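Local coordinates for protein succinyl-CoA ligase (ADP-forming) subunit alpha (Methanosaeta concilii, PDB 6HXI) that binds coenzyme A and belongs to the CoA ligase family, with a citrate synthase-like helical region towards its C-terminal end, at residues A453-R463 against E477-I488; F513-A522 against I546-S554. All blocks are in the same frame, centred on the assembly; numbering follows the deposited sequence.

Both contacts lie in the helical, citrate synthase-like part of the chain, far from its centre. Contact 1 (453-463 with 477-488) closes before contact 2 (513-522 with 546-554) opens, so the two follow in series. Their centres are about 16 Å apart. They meet directly, and F461 joins them: its ring touches I485, I488, A522 and I546, and its carbonyl O meets L518. Contact 1 borders the bound coenzyme A, where a second subunit also contributes. Contact 2 is more buried and is touched by no other protein chain of the assembly, with the I546 side chain about 11 Å from the ligand.

Contact 1: A453-R463 against E477-I488; sequences AIDDAAREFKR and EMKKKGINIPGI. With COA (coenzyme A), chain G.
P486 lies against one side of helix 453-463, where its CB is 3.5 Å from D456 CB. Its CG reaches the CG of E460, and these two side chains cross at about a right angle. With CG beside the backbone N (chi1 -79°), the F461 ring reaches across to P486 and turns its edge to that carbonyl, F461 CE1 lying 3.3 Å from P486 O. CE1 and CZ of the same ring touch I485 CG2, and CZ also meets I488 CG1. I485-I488 is a type II beta turn, and G487 passes close to the A457 methyl, G487 CA 4.1 Å from A457 CB. G482, with positive phi, follows helix 471-480 in a Schellman motif, and the chain then runs along the adenine of coenzyme A. I485 thus packs on two partners: CG2 on F461, CG1 and CD1 on the adenine. K479 NZ donates to phosphate oxygen O8A of coenzyme A at 2.8 Å, and also bonds S92 of the second subunit. Near the C-terminal end of segment 453-463, R463 NH2 makes a salt bridge to E477 OE1 at 3.3 Å, the guanidinium and carboxylate planes 33° apart. R463 NH2 also makes a salt bridge to E460 OE2 at 2.8 Å, while K481 NZ takes E477 OE1 from above the carboxylate plane.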
# COMPACT_ATOMS: atom_id res chain seq x y z
N ALA B 453 20.17 2.89 1.28
CA ALA B 453 21.61 3.19 1.35
C ALA B 453 21.90 4.63 0.91
O ALA B 453 22.97 5.14 1.23
CB ALA B 453 22.42 2.21 0.51
N ILE B 454 20.92 5.29 0.21
CA ILE B 454 21.05 6.67 -0.29
C ILE B 454 21.11 7.59 0.89
O ILE B 454 22.05 8.37 0.98
CB ILE B 454 19.95 7.10 -1.30
CG1 ILE B 454 19.89 6.14 -2.49
CG2 ILE B 454 20.22 8.56 -1.76
CD1 ILE B 454 18.77 6.43 -3.53
N ASP B 455 20.15 7.44 1.80
CA ASP B 455 20.02 8.22 3.05
C ASP B 455 21.17 7.93 4.00
O ASP B 455 21.69 8.86 4.55
CB ASP B 455 18.74 7.83 3.77
CG ASP B 455 17.73 8.95 3.79
OD1 ASP B 455 18.13 10.07 3.48
OD2 ASP B 455 16.57 8.69 4.12
N ASP B 456 21.49 6.65 4.20
CA ASP B 456 22.56 6.22 5.11
C ASP B 456 23.87 6.80 4.67
O ASP B 456 24.60 7.24 5.55
CB ASP B 456 22.72 4.69 5.17
CG ASP B 456 21.61 3.87 5.75
OD1 ASP B 456 20.76 4.45 6.47
OD2 ASP B 456 21.60 2.63 5.52
N ALA B 457 24.17 6.81 3.33
CA ALA B 457 25.42 7.37 2.80
C ALA B 457 25.47 8.86 3.04
O ALA B 457 26.49 9.34 3.55
CB ALA B 457 25.59 7.08 1.31
N ALA B 458 24.39 9.58 2.71
CA ALA B 458 24.32 11.01 2.98
C ALA B 458 24.60 11.29 4.49
O ALA B 458 25.47 12.09 4.78
CB ALA B 458 22.96 11.57 2.56
N ARG B 459 23.94 10.56 5.37
CA ARG B 459 24.02 10.64 6.83
C ARG B 459 25.43 10.41 7.35
O ARG B 459 26.00 11.29 8.00
CB ARG B 459 23.07 9.57 7.41
CG ARG B 459 22.67 9.74 8.86
CD ARG B 459 21.18 9.44 9.07
NE ARG B 459 20.69 8.28 8.32
CZ ARG B 459 19.44 8.13 7.90
NH1 ARG B 459 19.08 7.04 7.25
NH2 ARG B 459 18.54 9.07 8.15
N GLU B 460 26.01 9.22 7.05
CA GLU B 460 27.32 8.79 7.51
C GLU B 460 28.47 9.61 6.98
O GLU B 460 29.36 9.95 7.77
CB GLU B 460 27.56 7.28 7.23
CG GLU B 460 26.75 6.37 8.17
CD GLU B 460 26.69 6.74 9.64
OE1 GLU B 460 25.58 6.73 10.22
OE2 GLU B 460 27.76 7.02 10.23
N PHE B 461 28.47 9.93 5.66
CA PHE B 461 29.54 10.75 5.07
C PHE B 461 29.47 12.19 5.60
O PHE B 461 30.51 12.74 5.93
CB PHE B 461 29.52 10.70 3.53
CG PHE B 461 30.15 9.46 2.95
CD1 PHE B 461 29.46 8.25 2.92
CD2 PHE B 461 31.45 9.48 2.47
CE1 PHE B 461 30.05 7.10 2.39
CE2 PHE B 461 32.04 8.32 1.94
CZ PHE B 461 31.33 7.15 1.88
N LYS B 462 28.27 12.78 5.71
CA LYS B 462 28.11 14.16 6.20
C LYS B 462 28.69 14.28 7.64
O LYS B 462 29.49 15.18 7.90
CB LYS B 462 26.63 14.60 6.16
CG LYS B 462 26.44 16.09 6.22
CD LYS B 462 25.10 16.52 6.77
CE LYS B 462 25.12 18.02 6.87
NZ LYS B 462 24.51 18.54 8.12
N ARG B 463 28.32 13.36 8.53
CA ARG B 463 28.78 13.32 9.92
C ARG B 463 30.31 13.21 10.01
O ARG B 463 30.93 14.03 10.67
CB ARG B 463 28.06 12.17 10.67
CG ARG B 463 28.56 11.96 12.10
CD ARG B 463 28.19 10.60 12.66
NE ARG B 463 28.68 9.49 11.83
CZ ARG B 463 29.90 8.96 11.90
NH1 ARG B 463 30.79 9.44 12.76
NH2 ARG B 463 30.24 7.96 11.10
N GLU B 477 36.93 3.74 12.02
CA GLU B 477 35.81 3.74 12.97
C GLU B 477 34.69 2.76 12.56
O GLU B 477 34.19 1.99 13.39
CB GLU B 477 35.24 5.18 13.13
CG GLU B 477 33.99 5.27 14.00
CD GLU B 477 33.13 6.51 13.85
OE1 GLU B 477 31.97 6.37 13.42
OE2 GLU B 477 33.60 7.61 14.22
N MET B 478 34.30 2.80 11.27
CA MET B 478 33.24 1.95 10.72
C MET B 478 33.60 0.47 10.78
O MET B 478 32.74 -0.35 11.06
CB MET B 478 32.90 2.38 9.30
CG MET B 478 32.26 3.75 9.24
SD MET B 478 30.62 3.85 10.01
CE MET B 478 29.59 3.19 8.71
N LYS B 479 34.89 0.14 10.50
CA LYS B 479 35.42 -1.22 10.56
C LYS B 479 35.33 -1.76 12.02
O LYS B 479 34.92 -2.91 12.20
CB LYS B 479 36.86 -1.26 10.05
CG LYS B 479 37.48 -2.66 9.98
CD LYS B 479 38.99 -2.58 9.82
CE LYS B 479 39.66 -3.86 10.23
NZ LYS B 479 41.07 -3.90 9.73
N LYS B 480 35.67 -0.91 13.03
CA LYS B 480 35.64 -1.26 14.47
C LYS B 480 34.25 -1.61 14.95
O LYS B 480 34.10 -2.56 15.71
CB LYS B 480 36.21 -0.12 15.33
CG LYS B 480 36.66 -0.56 16.73
CD LYS B 480 37.42 0.56 17.47
CE LYS B 480 38.27 0.06 18.61
NZ LYS B 480 39.05 1.17 19.25
N LYS B 481 33.24 -0.86 14.47
CA LYS B 481 31.83 -1.06 14.80
C LYS B 481 31.23 -2.22 14.01
O LYS B 481 30.08 -2.59 14.27
CB LYS B 481 31.04 0.24 14.51
CG LYS B 481 31.37 1.39 15.47
CD LYS B 481 31.26 2.77 14.82
CE LYS B 481 29.91 3.44 14.96
NZ LYS B 481 29.85 4.74 14.23
N GLY B 482 31.97 -2.76 13.05
CA GLY B 482 31.52 -3.85 12.18
C GLY B 482 30.44 -3.42 11.20
O GLY B 482 29.58 -4.23 10.81
N ILE B 483 30.46 -2.14 10.77
CA ILE B 483 29.47 -1.58 9.85
C ILE B 483 30.11 -1.31 8.51
O ILE B 483 31.04 -0.48 8.41
CB ILE B 483 28.76 -0.28 10.37
CG1 ILE B 483 28.38 -0.33 11.89
CG2 ILE B 483 27.54 0.06 9.50
CD1 ILE B 483 27.13 -1.12 12.30
N ASN B 484 29.58 -1.94 7.46
CA ASN B 484 30.05 -1.65 6.11
C ASN B 484 29.63 -0.23 5.82
O ASN B 484 28.59 0.22 6.31
CB ASN B 484 29.40 -2.59 5.11
CG ASN B 484 30.07 -3.92 5.02
OD1 ASN B 484 31.14 -4.15 5.59
ND2 ASN B 484 29.47 -4.82 4.30
N ILE B 485 30.46 0.49 5.08
CA ILE B 485 30.16 1.88 4.78
C ILE B 485 29.03 1.94 3.77
O ILE B 485 29.17 1.38 2.68
CB ILE B 485 31.40 2.71 4.34
CG1 ILE B 485 32.48 2.74 5.45
CG2 ILE B 485 30.95 4.13 3.98
CD1 ILE B 485 33.88 3.13 4.94
N PRO B 486 27.89 2.60 4.12
CA PRO B 486 26.79 2.72 3.15
C PRO B 486 27.24 3.57 1.96
O PRO B 486 27.97 4.54 2.14
CB PRO B 486 25.67 3.35 3.97
CG PRO B 486 26.36 4.11 5.04
CD PRO B 486 27.60 3.34 5.36
N GLY B 487 26.88 3.13 0.75
CA GLY B 487 27.27 3.79 -0.48
C GLY B 487 28.59 3.32 -1.05
O GLY B 487 29.02 3.78 -2.10
N ILE B 488 29.22 2.35 -0.36
CA ILE B 488 30.50 1.76 -0.76
C ILE B 488 30.28 0.30 -1.08
O ILE B 488 29.71 -0.41 -0.25
CB ILE B 488 31.62 1.97 0.33
CG1 ILE B 488 32.12 3.43 0.39
CG2 ILE B 488 32.84 0.97 0.15
CD1 ILE B 488 33.05 3.95 -0.86
N1A COA G . 32.67 -0.59 3.35
C2A COA G . 33.87 -0.57 3.93
N3A COA G . 34.79 -1.54 4.00
C4A COA G . 34.33 -2.68 3.44
C5A COA G . 33.11 -2.86 2.81
C6A COA G . 32.26 -1.74 2.74
N6A COA G . 31.10 -1.73 2.08
N7A COA G . 32.95 -4.18 2.44
C8A COA G . 34.05 -4.76 2.84
N9A COA G . 34.94 -3.91 3.45
C1B COA G . 36.23 -4.25 4.04
C2B COA G . 36.21 -5.34 5.10
O2B COA G . 35.83 -4.82 6.38
C3B COA G . 37.68 -5.78 5.07
O3B COA G . 38.53 -4.88 5.81
P3B COA G . 39.91 -5.31 6.48
O7A COA G . 40.73 -5.95 5.41
O8A COA G . 40.51 -4.06 7.02
O9A COA G . 39.54 -6.24 7.64
C4B COA G . 38.10 -5.57 3.61
O4B COA G . 37.09 -4.72 3.03
C5B COA G . 38.26 -6.83 2.80
O5B COA G . 37.13 -7.68 3.08
P1A COA G . 37.31 -9.29 3.29
O1A COA G . 36.04 -10.06 3.19
O2A COA G . 38.11 -9.62 4.54
O3A COA G . 38.22 -9.51 2.00
P2A COA G . 38.80 -10.68 1.09
O4A COA G . 37.85 -10.99 0.00
O5A COA G . 40.09 -10.13 0.53
O6A COA G . 39.06 -11.96 2.04
CBP COA G . 40.93 -13.50 2.32
CCP COA G . 40.30 -12.17 2.74
CDP COA G . 42.23 -13.68 3.11
CEP COA G . 39.99 -14.68 2.60
CAP COA G . 41.24 -13.44 0.80
OAP COA G . 41.86 -12.22 0.44
C9P COA G . 42.03 -14.60 0.21
O9P COA G . 41.46 -15.66 -0.07
N8P COA G . 43.34 -14.40 0.02
C7P COA G . 44.24 -15.44 -0.44
C6P COA G . 45.27 -15.80 0.61
C5P COA G . 46.27 -16.81 0.11
O5P COA G . 46.57 -16.87 -1.08
N4P COA G . 46.78 -17.63 1.02
C3P COA G . 47.68 -18.73 0.69
C2P COA G . 46.94 -19.96 0.19
S1P COA G . 48.21 -21.25 0.04

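Contact 2: F513-A522 against I546-S554; sequences FPSTELLNYA and ILFIDLMSS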
# COMPACT_ATOMS: atom_id res chain seq x y z
N PHE B 513 28.54 21.53 -10.54
CA PHE B 513 28.25 22.01 -9.19
C PHE B 513 29.21 23.08 -8.74
O PHE B 513 30.42 22.85 -8.78
CB PHE B 513 28.25 20.88 -8.15
CG PHE B 513 27.07 19.95 -8.08
CD1 PHE B 513 26.22 19.79 -9.17
CD2 PHE B 513 26.87 19.14 -6.95
CE1 PHE B 513 25.19 18.86 -9.13
CE2 PHE B 513 25.84 18.23 -6.91
CZ PHE B 513 25.02 18.08 -8.01
N PRO B 514 28.71 24.19 -8.19
CA PRO B 514 29.62 25.22 -7.66
C PRO B 514 30.62 24.66 -6.64
O PRO B 514 31.80 25.02 -6.70
CB PRO B 514 28.67 26.25 -7.06
CG PRO B 514 27.42 26.12 -7.90
CD PRO B 514 27.30 24.64 -8.09
N SER B 515 30.17 23.74 -5.76
CA SER B 515 30.99 23.06 -4.75
C SER B 515 30.67 21.56 -4.68
O SER B 515 29.51 21.18 -4.78
CB SER B 515 30.78 23.68 -3.37
OG SER B 515 29.51 23.34 -2.85
N THR B 516 31.71 20.73 -4.50
CA THR B 516 31.64 19.26 -4.36
C THR B 516 32.55 18.85 -3.18
O THR B 516 33.37 17.94 -3.34
CB THR B 516 32.08 18.55 -5.67
OG1 THR B 516 33.46 18.79 -5.90
CG2 THR B 516 31.27 18.98 -6.91
N GLU B 517 32.44 19.53 -2.01
CA GLU B 517 33.25 19.25 -0.81
C GLU B 517 33.02 17.83 -0.24
O GLU B 517 33.99 17.13 0.08
CB GLU B 517 32.95 20.31 0.25
CG GLU B 517 34.03 20.45 1.32
CD GLU B 517 33.75 21.40 2.48
OE1 GLU B 517 32.56 21.55 2.86
OE2 GLU B 517 34.72 21.93 3.06
N LEU B 518 31.74 17.40 -0.13
CA LEU B 518 31.47 16.08 0.40
C LEU B 518 31.86 15.01 -0.63
O LEU B 518 32.34 13.93 -0.24
CB LEU B 518 30.05 15.96 0.93
CG LEU B 518 29.75 14.71 1.77
CD1 LEU B 518 30.68 14.60 2.98
CD2 LEU B 518 28.29 14.66 2.17
N LEU B 519 31.79 15.36 -1.94
CA LEU B 519 32.24 14.43 -2.97
C LEU B 519 33.76 14.25 -2.92
O LEU B 519 34.23 13.11 -2.99
CB LEU B 519 31.74 14.79 -4.37
CG LEU B 519 32.31 13.93 -5.52
CD1 LEU B 519 31.71 12.52 -5.52
CD2 LEU B 519 32.09 14.61 -6.85
N ASN B 520 34.52 15.34 -2.69
CA ASN B 520 35.97 15.25 -2.59
C ASN B 520 36.40 14.38 -1.40
O ASN B 520 37.30 13.55 -1.53
CB ASN B 520 36.65 16.63 -2.61
CG ASN B 520 36.44 17.45 -3.88
OD1 ASN B 520 36.27 16.93 -5.00
ND2 ASN B 520 36.47 18.76 -3.72
N TYR B 521 35.70 14.51 -0.26
CA TYR B 521 35.92 13.67 0.92
C TYR B 521 35.56 12.22 0.56
O TYR B 521 36.34 11.30 0.83
CB TYR B 521 35.02 14.19 2.08
CG TYR B 521 35.22 13.47 3.41
CD1 TYR B 521 36.18 13.90 4.32
CD2 TYR B 521 34.44 12.37 3.75
CE1 TYR B 521 36.37 13.24 5.53
CE2 TYR B 521 34.62 11.70 4.97
CZ TYR B 521 35.60 12.13 5.85
OH TYR B 521 35.80 11.47 7.03
N ALA B 522 34.39 12.02 -0.08
CA ALA B 522 33.93 10.68 -0.45
C ALA B 522 34.92 9.93 -1.31
O ALA B 522 35.12 8.74 -1.06
CB ALA B 522 32.57 10.74 -1.12
N ILE B 546 25.52 11.62 -1.25
CA ILE B 546 26.63 12.54 -1.09
C ILE B 546 26.45 13.76 -1.99
O ILE B 546 26.62 14.89 -1.52
CB ILE B 546 27.98 11.79 -1.32
CG1 ILE B 546 28.28 10.84 -0.16
CG2 ILE B 546 29.14 12.77 -1.63
CD1 ILE B 546 29.08 9.54 -0.57
N LEU B 547 26.13 13.55 -3.29
CA LEU B 547 25.98 14.70 -4.20
C LEU B 547 24.78 15.54 -3.87
O LEU B 547 24.78 16.74 -4.14
CB LEU B 547 25.98 14.27 -5.68
CG LEU B 547 27.31 13.70 -6.18
CD1 LEU B 547 27.17 13.18 -7.58
CD2 LEU B 547 28.40 14.71 -6.09
N PHE B 548 23.76 14.93 -3.24
CA PHE B 548 22.59 15.69 -2.84
C PHE B 548 22.92 16.68 -1.70
O PHE B 548 22.47 17.83 -1.76
CB PHE B 548 21.39 14.82 -2.55
CG PHE B 548 20.14 15.54 -2.99
CD1 PHE B 548 19.52 16.46 -2.15
CD2 PHE B 548 19.62 15.35 -4.26
CE1 PHE B 548 18.39 17.17 -2.57
CE2 PHE B 548 18.51 16.08 -4.70
CZ PHE B 548 17.90 16.98 -3.85
N ILE B 549 23.79 16.27 -0.75
CA ILE B 549 24.31 17.18 0.29
C ILE B 549 25.11 18.30 -0.39
O ILE B 549 24.96 19.47 -0.03
CB ILE B 549 25.20 16.45 1.36
CG1 ILE B 549 24.46 15.26 2.04
CG2 ILE B 549 25.80 17.45 2.40
CD1 ILE B 549 23.15 15.61 2.57
N ASP B 550 25.96 17.96 -1.37
CA ASP B 550 26.72 18.99 -2.12
C ASP B 550 25.84 19.97 -2.89
O ASP B 550 26.14 21.15 -2.92
CB ASP B 550 27.74 18.35 -3.03
CG ASP B 550 28.98 17.91 -2.28
OD1 ASP B 550 29.31 18.54 -1.19
OD2 ASP B 550 29.65 16.95 -2.77
N LEU B 551 24.74 19.49 -3.48
CA LEU B 551 23.77 20.32 -4.21
C LEU B 551 23.19 21.36 -3.22
O LEU B 551 23.12 22.56 -3.52
CB LEU B 551 22.66 19.38 -4.76
CG LEU B 551 21.52 20.01 -5.57
CD1 LEU B 551 20.89 18.97 -6.47
CD2 LEU B 551 20.40 20.50 -4.66
N MET B 552 22.75 20.87 -2.04
CA MET B 552 22.17 21.71 -1.00
C MET B 552 23.16 22.74 -0.47
O MET B 552 22.78 23.89 -0.32
CB MET B 552 21.58 20.87 0.11
CG MET B 552 20.28 20.24 -0.29
SD MET B 552 19.51 19.44 1.11
CE MET B 552 20.62 18.10 1.38
N SER B 553 24.43 22.35 -0.26
CA SER B 553 25.50 23.26 0.14
C SER B 553 25.79 24.27 -0.99
O SER B 553 26.14 25.40 -0.71
CB SER B 553 26.78 22.50 0.46
OG SER B 553 26.58 21.69 1.61
N SER B 554 25.66 23.85 -2.27
CA SER B 554 25.88 24.75 -3.43
C SER B 554 24.74 25.78 -3.53
O SER B 554 25.03 26.92 -3.85
CB SER B 554 26.00 23.98 -4.73
OG SER B 554 27.14 23.14 -4.77
O HOH W 1 29.89 21.17 -1.33
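The D550 carboxylate is gripped by two backbone N-H groups at the start of helix 517-522. L518 N donates to D550 OD1 at 2.9 Å, and L519 N to D550 OD2 at 2.8 Å. Each oxygen uses its syn lone pair. A water donates to OD1 as well; it accepts from E517 N and bonds S515 OG. D550 CG lies beside its own backbone N (chi1 -79°), which sets the carboxylate against this helix start. One turn on, S554 OG accepts from S515 N at 3.2 Å and donates to D550 O. S554 N reaches that carbonyl from the opposite face. The F513 ring stands nearly perpendicular to the carboxylate, 85° apart, and puts its edge to L547 O, 3.3 Å from F513 CE2. Beyond the polar patch, segments 517-522 and 546-554 run roughly antiparallel (149°), their axes approaching to 8.3 Å. L518 CD2 packs on I549 CB, L519 on L547 CD2, and A522 CB on I546 CD1, 3.7 Å away. Helix 399-412 adds F404, which meets the F513 ring edge-to-face. The buried carboxylate is thus held by N-H groups at the helix N-terminus, where the helix dipole would probably favour its negative charge.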